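Local coordinates for aminofutalosine deaminase (Helicobacter pylori, PDB 7LKK), which deaminates aminofutalosine in the menaquinone pathway as a metal-dependent hydrolase of the amidohydrolase family, and probably also converts adenosine to inosine, at residues I136-I141 against E158-S163; A189-H194 against L205-L210. One frame throughout, in Å; residues are numbered along the deposited sequence.

Contact 1. Residues I136-I141 against E158-S163; sequences ISNHLI and EFLGSS. With MCF ((8R)-3-(5-S-methyl-5-thio-beta-D-ribofuranosyl)-3,6,7,8-tetrahydroimidazo[4,5-d][1,3]diazepin-8-ol), chain J; EDO (1,2-ethanediol), chain F.
Asn138 and Glu158 leave their backbones by different first torsions: CG of Asn138 is anti to its own carbonyl carbon (chi1 -61°), whereas CG of Glu158 is anti to the backbone N (chi1 174°) and its chain stays extended beyond. The two side chains therefore run alongside each other in the same direction, with amide and carboxylate nearly coplanar. Asn138 ND2 donates to the anti lone pair of Glu158 OE1 at 2.9 Å, a fairly straight bond. The same ND2 makes a longer bond of 3.2 Å to the backbone O of Glu158, reaching it from above the carbonyl plane. Two acceptors on one NH2 group fix the rotation of the amide and turn its oxygen to the inhibitor. OD1 of Asn138 accepts from ribose hydroxyl O3S of methylthio-coformycin at 2.7 Å, and OE1 of Glu158 takes O2S in a short bond of 2.5 Å. Amide and carboxylate thus read the ribose diol as a pair. Leu160 adds an apolar wall, its CD1 lying 3.8 Å from the thiomethyl carbon C6S. The methyl CG2 of Ile136 packs at a slant against the carboxylate, 3.5 Å from Glu158 OE2. The backbones of the two segments are joined by Glu158 N, which donates to Ser137 O at 2.7 Å. Ser137 OG accepts from Leu140 N in an ST motif and is also bonded to Glu142, while Glu83 holds the backbone N of Asn138 and of His139. The contact lies at the C-terminal ends of parallel strands 130-137 and 152-159 in the TIM barrel, with Ile136 packed near the iron ligands His79 and His81, and Glu158 against His221 of strand 218-222.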
loop_
_atom_site.group_PDB
_atom_site.type_symbol
_atom_site.label_atom_id
_atom_site.label_comp_id
_atom_site.label_asym_id
_atom_site.label_seq_id
_atom_site.Cartn_x
_atom_site.Cartn_y
_atom_site.Cartn_z
ATOM N N ILE A 136 7.131 19.797 10.390
ATOM C CA ILE A 136 6.151 20.709 10.969
ATOM C C ILE A 136 6.192 20.571 12.484
ATOM O O ILE A 136 6.100 19.461 13.022
ATOM C CB ILE A 136 4.745 20.422 10.422
ATOM C CG1 ILE A 136 4.737 20.496 8.895
ATOM C CG2 ILE A 136 3.738 21.396 11.019
ATOM C CD1 ILE A 136 4.548 21.895 8.345
ATOM N N SER A 137 6.318 21.698 13.179
ATOM C CA SER A 137 6.506 21.688 14.622
ATOM C C SER A 137 5.650 22.768 15.262
ATOM O O SER A 137 5.645 23.914 14.802
ATOM C CB SER A 137 7.979 21.908 14.983
ATOM O OG SER A 137 8.180 21.794 16.379
ATOM N N ASN A 138 4.934 22.397 16.324
ATOM C CA ASN A 138 4.151 23.341 17.111
ATOM C C ASN A 138 4.850 23.789 18.386
ATOM O O ASN A 138 4.555 24.878 18.890
ATOM C CB ASN A 138 2.795 22.728 17.482
ATOM C CG ASN A 138 1.958 22.388 16.268
ATOM O OD1 ASN A 138 1.543 21.244 16.087
ATOM N ND2 ASN A 138 1.704 23.382 15.426
ATOM N N HIS A 139 5.766 22.977 18.921
ATOM C CA HIS A 139 6.406 23.270 20.196
ATOM C C HIS A 139 7.914 23.059 20.190
ATOM O O HIS A 139 8.546 23.236 21.238
ATOM C CB HIS A 139 5.785 22.418 21.315
ATOM C CG HIS A 139 4.292 22.517 21.398
ATOM N ND1 HIS A 139 3.643 23.664 21.804
ATOM C CD2 HIS A 139 3.322 21.610 21.134
ATOM C CE1 HIS A 139 2.338 23.459 21.783
ATOM N NE2 HIS A 139 2.116 22.221 21.380
ATOM N N LEU A 140 8.501 22.662 19.058
ATOM C CA LEU A 140 9.949 22.472 18.916
ATOM C C LEU A 140 10.479 21.343 19.799
ATOM O O LEU A 140 11.655 21.338 20.175
ATOM C CB LEU A 140 10.713 23.770 19.199
ATOM C CG LEU A 140 10.266 25.020 18.438
ATOM C CD1 LEU A 140 11.169 26.199 18.770
ATOM C CD2 LEU A 140 10.239 24.764 16.939
ATOM N N ILE A 141 9.627 20.369 20.129
ATOM C CA ILE A 141 10.052 19.262 20.980
ATOM C C ILE A 141 10.960 18.293 20.225
ATOM O O ILE A 141 11.773 17.594 20.842
ATOM C CB ILE A 141 8.813 18.558 21.569
ATOM C CG1 ILE A 141 8.058 19.514 22.493
ATOM C CG2 ILE A 141 9.191 17.303 22.345
ATOM C CD1 ILE A 141 6.762 18.951 23.030
ATOM N N GLU A 158 4.757 25.943 13.223
ATOM C CA GLU A 158 3.392 26.043 12.729
ATOM C C GLU A 158 2.522 26.793 13.727
ATOM O O GLU A 158 2.480 26.441 14.911
ATOM C CB GLU A 158 2.811 24.655 12.469
ATOM C CG GLU A 158 1.347 24.658 12.091
ATOM C CD GLU A 158 0.812 23.259 11.879
ATOM O OE1 GLU A 158 0.670 22.521 12.875
ATOM O OE2 GLU A 158 0.540 22.896 10.714
ATOM N N PHE A 159 1.816 27.808 13.241
ATOM C CA PHE A 159 0.972 28.636 14.089
ATOM C C PHE A 159 -0.456 28.105 14.099
ATOM O O PHE A 159 -1.012 27.769 13.048
ATOM C CB PHE A 159 0.992 30.090 13.616
ATOM C CG PHE A 159 0.148 31.000 14.450
ATOM C CD1 PHE A 159 0.636 31.520 15.635
ATOM C CD2 PHE A 159 -1.140 31.325 14.060
ATOM C CE1 PHE A 159 -0.139 32.352 16.414
ATOM C CE2 PHE A 159 -1.923 32.154 14.836
ATOM C CZ PHE A 159 -1.420 32.668 16.013
ATOM N N LEU A 160 -1.042 28.035 15.291
ATOM C CA LEU A 160 -2.441 27.685 15.493
ATOM C C LEU A 160 -3.123 28.809 16.261
ATOM O O LEU A 160 -2.560 29.334 17.224
ATOM C CB LEU A 160 -2.587 26.368 16.276
ATOM C CG LEU A 160 -2.438 25.005 15.593
ATOM C CD1 LEU A 160 -3.652 24.718 14.725
ATOM C CD2 LEU A 160 -1.154 24.883 14.791
ATOM N N GLY A 161 -4.329 29.182 15.837
ATOM C CA GLY A 161 -5.067 30.206 16.556
ATOM C C GLY A 161 -6.190 30.859 15.777
ATOM O O GLY A 161 -5.941 31.621 14.838
ATOM N N SER A 162 -7.434 30.583 16.166
ATOM C CA SER A 162 -8.605 31.086 15.459
ATOM C C SER A 162 -9.180 32.356 16.073
ATOM O O SER A 162 -10.183 32.870 15.570
ATOM C CB SER A 162 -9.688 30.004 15.406
ATOM O OG SER A 162 -9.714 29.258 16.609
ATOM N N SER A 163 -8.576 32.874 17.138
ATOM C CA SER A 163 -9.017 34.113 17.765
ATOM C C SER A 163 -7.809 35.013 17.966
ATOM O O SER A 163 -6.816 34.596 18.572
ATOM C CB SER A 163 -9.722 33.841 19.100
ATOM O OG SER A 163 -8.789 33.535 20.119
HETATM O O8 MCF J . -1.430 17.358 8.083
HETATM C C8 MCF J . -1.961 16.334 8.884
HETATM C C7 MCF J . -3.480 16.240 8.787
HETATM N N6 MCF J . -4.062 17.539 8.559
HETATM C C5 MCF J . -3.680 18.648 9.404
HETATM N N4 MCF J . -2.717 18.600 10.498
HETATM C C10 MCF J . -1.897 17.524 11.108
HETATM C C9 MCF J . -1.504 16.433 10.355
HETATM N N1 MCF J . -0.785 15.644 11.140
HETATM C C2 MCF J . -0.688 16.191 12.350
HETATM N N3 MCF J . -1.361 17.345 12.321
HETATM C C1S MCF J . -1.490 18.241 13.511
HETATM C C2S MCF J . -1.314 19.743 13.188
HETATM O O2S MCF J . 0.007 20.081 13.174
HETATM O O4S MCF J . -2.674 18.163 13.991
HETATM C C4S MCF J . -2.945 19.572 14.744
HETATM C C3S MCF J . -2.024 20.409 14.361
HETATM O O3S MCF J . -1.047 20.628 15.488
HETATM C C5S MCF J . -4.322 20.087 14.366
HETATM S S5S MCF J . -5.006 21.060 15.739
HETATM C C6S MCF J . -6.335 22.126 15.111
HETATM C C1 EDO F . -0.347 20.135 19.471
HETATM O O1 EDO F . 0.491 19.506 18.495
HETATM C C2 EDO F . -1.295 21.115 18.788
HETATM O O2 EDO F . -2.363 20.398 18.159
#

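Contact 2. Residues A189-H194 against L205-L210; sequences AALAVH and LSVIQL. With MCF ((8R)-3-(5-S-methyl-5-thio-beta-D-ribofuranosyl)-3,6,7,8-tetrahydroimidazo[4,5-d][1,3]diazepin-8-ol), chain J.
Strand 189-193, carrying Leu191 and Val193, and helix 205-210, carrying Val207 and Leu210, run almost antiparallel, their axes 8.6 Å apart at closest and 161° between their directions. They form the first half of the beta-alpha-beta unit completed by strand 218-222, with the helix lying on the outer side of the TIM barrel. Alternation along the strand points Leu191 and Val193 toward the helix and Ala192 away from it, where it meets Glu158. The interface is apolar. Leu191 and Leu210 cross at about a right angle, CD1 of the former 3.7 Å from CD2 of the latter. Val207 fits between the two strand side chains: its CG1, anti to the backbone N (chi1 176°), lies 4.1 Å from Leu191 CB and 4.2 Å from Val193 CG2. Ile208 reaches Val193 more loosely by the end of its side chain. Leu191 also touches Phe172 and Phe176 of helix 166-180. Just past the strand the chain turns to the active site, where His194 ND1 is hydrogen-bonded to Ser198 OG. On the other side of the ring, His194 NE2 donates weakly to N4 of methylthio-coformycin, at 3.4 Å.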
loop_
_atom_site.group_PDB
_atom_site.type_symbol
_atom_site.label_atom_id
_atom_site.label_comp_id
_atom_site.label_asym_id
_atom_site.label_seq_id
_atom_site.Cartn_x
_atom_site.Cartn_y
_atom_site.Cartn_z
ATOM N N ALA A 189 15.276 27.442 9.601
ATOM C CA ALA A 189 14.039 27.799 10.277
ATOM C C ALA A 189 13.013 28.296 9.269
ATOM O O ALA A 189 13.334 29.075 8.367
ATOM C CB ALA A 189 14.290 28.868 11.342
ATOM N N ALA A 190 11.773 27.843 9.432
ATOM C CA ALA A 190 10.677 28.217 8.552
ATOM C C ALA A 190 9.411 28.352 9.387
ATOM O O ALA A 190 9.411 28.101 10.595
ATOM C CB ALA A 190 10.503 27.199 7.420
ATOM N N LEU A 191 8.323 28.754 8.734
ATOM C CA LEU A 191 7.072 29.058 9.409
ATOM C C LEU A 191 5.915 28.394 8.678
ATOM O O LEU A 191 5.994 28.099 7.483
ATOM C CB LEU A 191 6.839 30.573 9.495
ATOM C CG LEU A 191 7.756 31.315 10.466
ATOM C CD1 LEU A 191 7.911 32.771 10.063
ATOM C CD2 LEU A 191 7.221 31.200 11.883
ATOM N N ALA A 192 4.830 28.159 9.410
ATOM C CA ALA A 192 3.664 27.510 8.833
ATOM C C ALA A 192 2.386 28.110 9.396
ATOM O O ALA A 192 2.303 28.423 10.588
ATOM C CB ALA A 192 3.683 25.997 9.089
ATOM N N VAL A 193 1.400 28.273 8.520
ATOM C CA VAL A 193 0.023 28.560 8.902
ATOM C C VAL A 193 -0.738 27.248 8.821
ATOM O O VAL A 193 -0.709 26.576 7.784
ATOM C CB VAL A 193 -0.602 29.618 7.976
ATOM C CG1 VAL A 193 -2.048 29.881 8.368
ATOM C CG2 VAL A 193 0.220 30.904 7.996
ATOM N N HIS A 194 -1.403 26.861 9.913
ATOM C CA HIS A 194 -1.950 25.509 9.980
ATOM C C HIS A 194 -2.960 25.256 8.865
ATOM O O HIS A 194 -2.757 24.385 8.014
ATOM C CB HIS A 194 -2.589 25.237 11.338
ATOM C CG HIS A 194 -3.212 23.879 11.425
ATOM N ND1 HIS A 194 -4.571 23.676 11.334
ATOM C CD2 HIS A 194 -2.655 22.651 11.545
ATOM C CE1 HIS A 194 -4.828 22.383 11.416
ATOM N NE2 HIS A 194 -3.683 21.739 11.544
ATOM N N LEU A 205 -1.723 36.728 8.492
ATOM C CA LEU A 205 -0.991 37.818 7.853
ATOM C C LEU A 205 0.260 38.179 8.641
ATOM O O LEU A 205 1.303 38.500 8.057
ATOM C CB LEU A 205 -1.896 39.040 7.698
ATOM C CG LEU A 205 -3.094 38.906 6.756
ATOM C CD1 LEU A 205 -4.014 40.111 6.889
ATOM C CD2 LEU A 205 -2.626 38.741 5.321
ATOM N N SER A 206 0.175 38.135 9.972
ATOM C CA SER A 206 1.339 38.438 10.798
ATOM C C SER A 206 2.421 37.377 10.641
ATOM O O SER A 206 3.610 37.705 10.554
ATOM C CB SER A 206 0.922 38.572 12.263
ATOM O OG SER A 206 2.005 39.022 13.056
ATOM N N VAL A 207 2.028 36.101 10.605
ATOM C CA VAL A 207 3.006 35.035 10.398
ATOM C C VAL A 207 3.646 35.162 9.022
ATOM O O VAL A 207 4.866 35.021 8.872
ATOM C CB VAL A 207 2.347 33.655 10.590
ATOM C CG1 VAL A 207 3.343 32.545 10.286
ATOM C CG2 VAL A 207 1.800 33.511 12.006
ATOM N N ILE A 208 2.836 35.458 8.002
ATOM C CA ILE A 208 3.358 35.596 6.643
ATOM C C ILE A 208 4.331 36.764 6.565
ATOM O O ILE A 208 5.371 36.685 5.898
ATOM C CB ILE A 208 2.197 35.755 5.643
ATOM C CG1 ILE A 208 1.419 34.444 5.516
ATOM C CG2 ILE A 208 2.705 36.230 4.288
ATOM C CD1 ILE A 208 -0.002 34.622 5.026
ATOM N N GLN A 209 4.012 37.865 7.249
ATOM C CA GLN A 209 4.922 39.006 7.278
ATOM C C GLN A 209 6.222 38.655 7.988
ATOM O O GLN A 209 7.305 39.054 7.543
ATOM C CB GLN A 209 4.249 40.201 7.949
ATOM C CG GLN A 209 5.025 41.501 7.800
ATOM C CD GLN A 209 5.161 41.926 6.350
ATOM O OE1 GLN A 209 4.168 42.193 5.674
ATOM N NE2 GLN A 209 6.395 41.984 5.865
ATOM N N LEU A 210 6.133 37.918 9.100
ATOM C CA LEU A 210 7.335 37.488 9.807
ATOM C C LEU A 210 8.217 36.616 8.922
ATOM O O LEU A 210 9.449 36.707 8.975
ATOM C CB LEU A 210 6.955 36.739 11.083
ATOM C CG LEU A 210 8.116 36.140 11.878
ATOM C CD1 LEU A 210 8.944 37.239 12.532
ATOM C CD2 LEU A 210 7.607 35.159 12.918
HETATM O O8 MCF J . -1.430 17.358 8.083
HETATM C C8 MCF J . -1.961 16.334 8.884
HETATM C C7 MCF J . -3.480 16.240 8.787
HETATM N N6 MCF J . -4.062 17.539 8.559
HETATM C C5 MCF J . -3.680 18.648 9.404
HETATM N N4 MCF J . -2.717 18.600 10.498
HETATM C C10 MCF J . -1.897 17.524 11.108
HETATM C C9 MCF J . -1.504 16.433 10.355
HETATM N N1 MCF J . -0.785 15.644 11.140
HETATM C C2 MCF J . -0.688 16.191 12.350
HETATM N N3 MCF J . -1.361 17.345 12.321
HETATM C C1S MCF J . -1.490 18.241 13.511
HETATM C C2S MCF J . -1.314 19.743 13.188
HETATM O O2S MCF J . 0.007 20.081 13.174
HETATM O O4S MCF J . -2.674 18.163 13.991
HETATM C C4S MCF J . -2.945 19.572 14.744
HETATM C C3S MCF J . -2.024 20.409 14.361
HETATM O O3S MCF J . -1.047 20.628 15.488
HETATM C C5S MCF J . -4.322 20.087 14.366
HETATM S S5S MCF J . -5.006 21.060 15.739
HETATM C C6S MCF J . -6.335 22.126 15.111
#

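Both contacts are buried and share the barrel wall, because strands 152-159 and 187-193 are neighbours in it: Phe159 N probably bonds to Ala192 O, and Phe159 O to His194 N. Their chemistry follows their place. Contact 1 joins two strand ends at the mouth of the barrel, where an amide and a carboxylate accept hydrogen bonds from the inhibitor's ribose hydroxyls, whereas contact 2 packs a strand against its outer helix mainly through aliphatic side chains. They meet again at the pocket: the ring of His194 packs against Glu158 and Leu160, its CD2 3.3 Å from Glu158 OE2, so Asn138, Glu158 and Leu160 of contact 1 and His194 of contact 2 line one site around methylthio-coformycin.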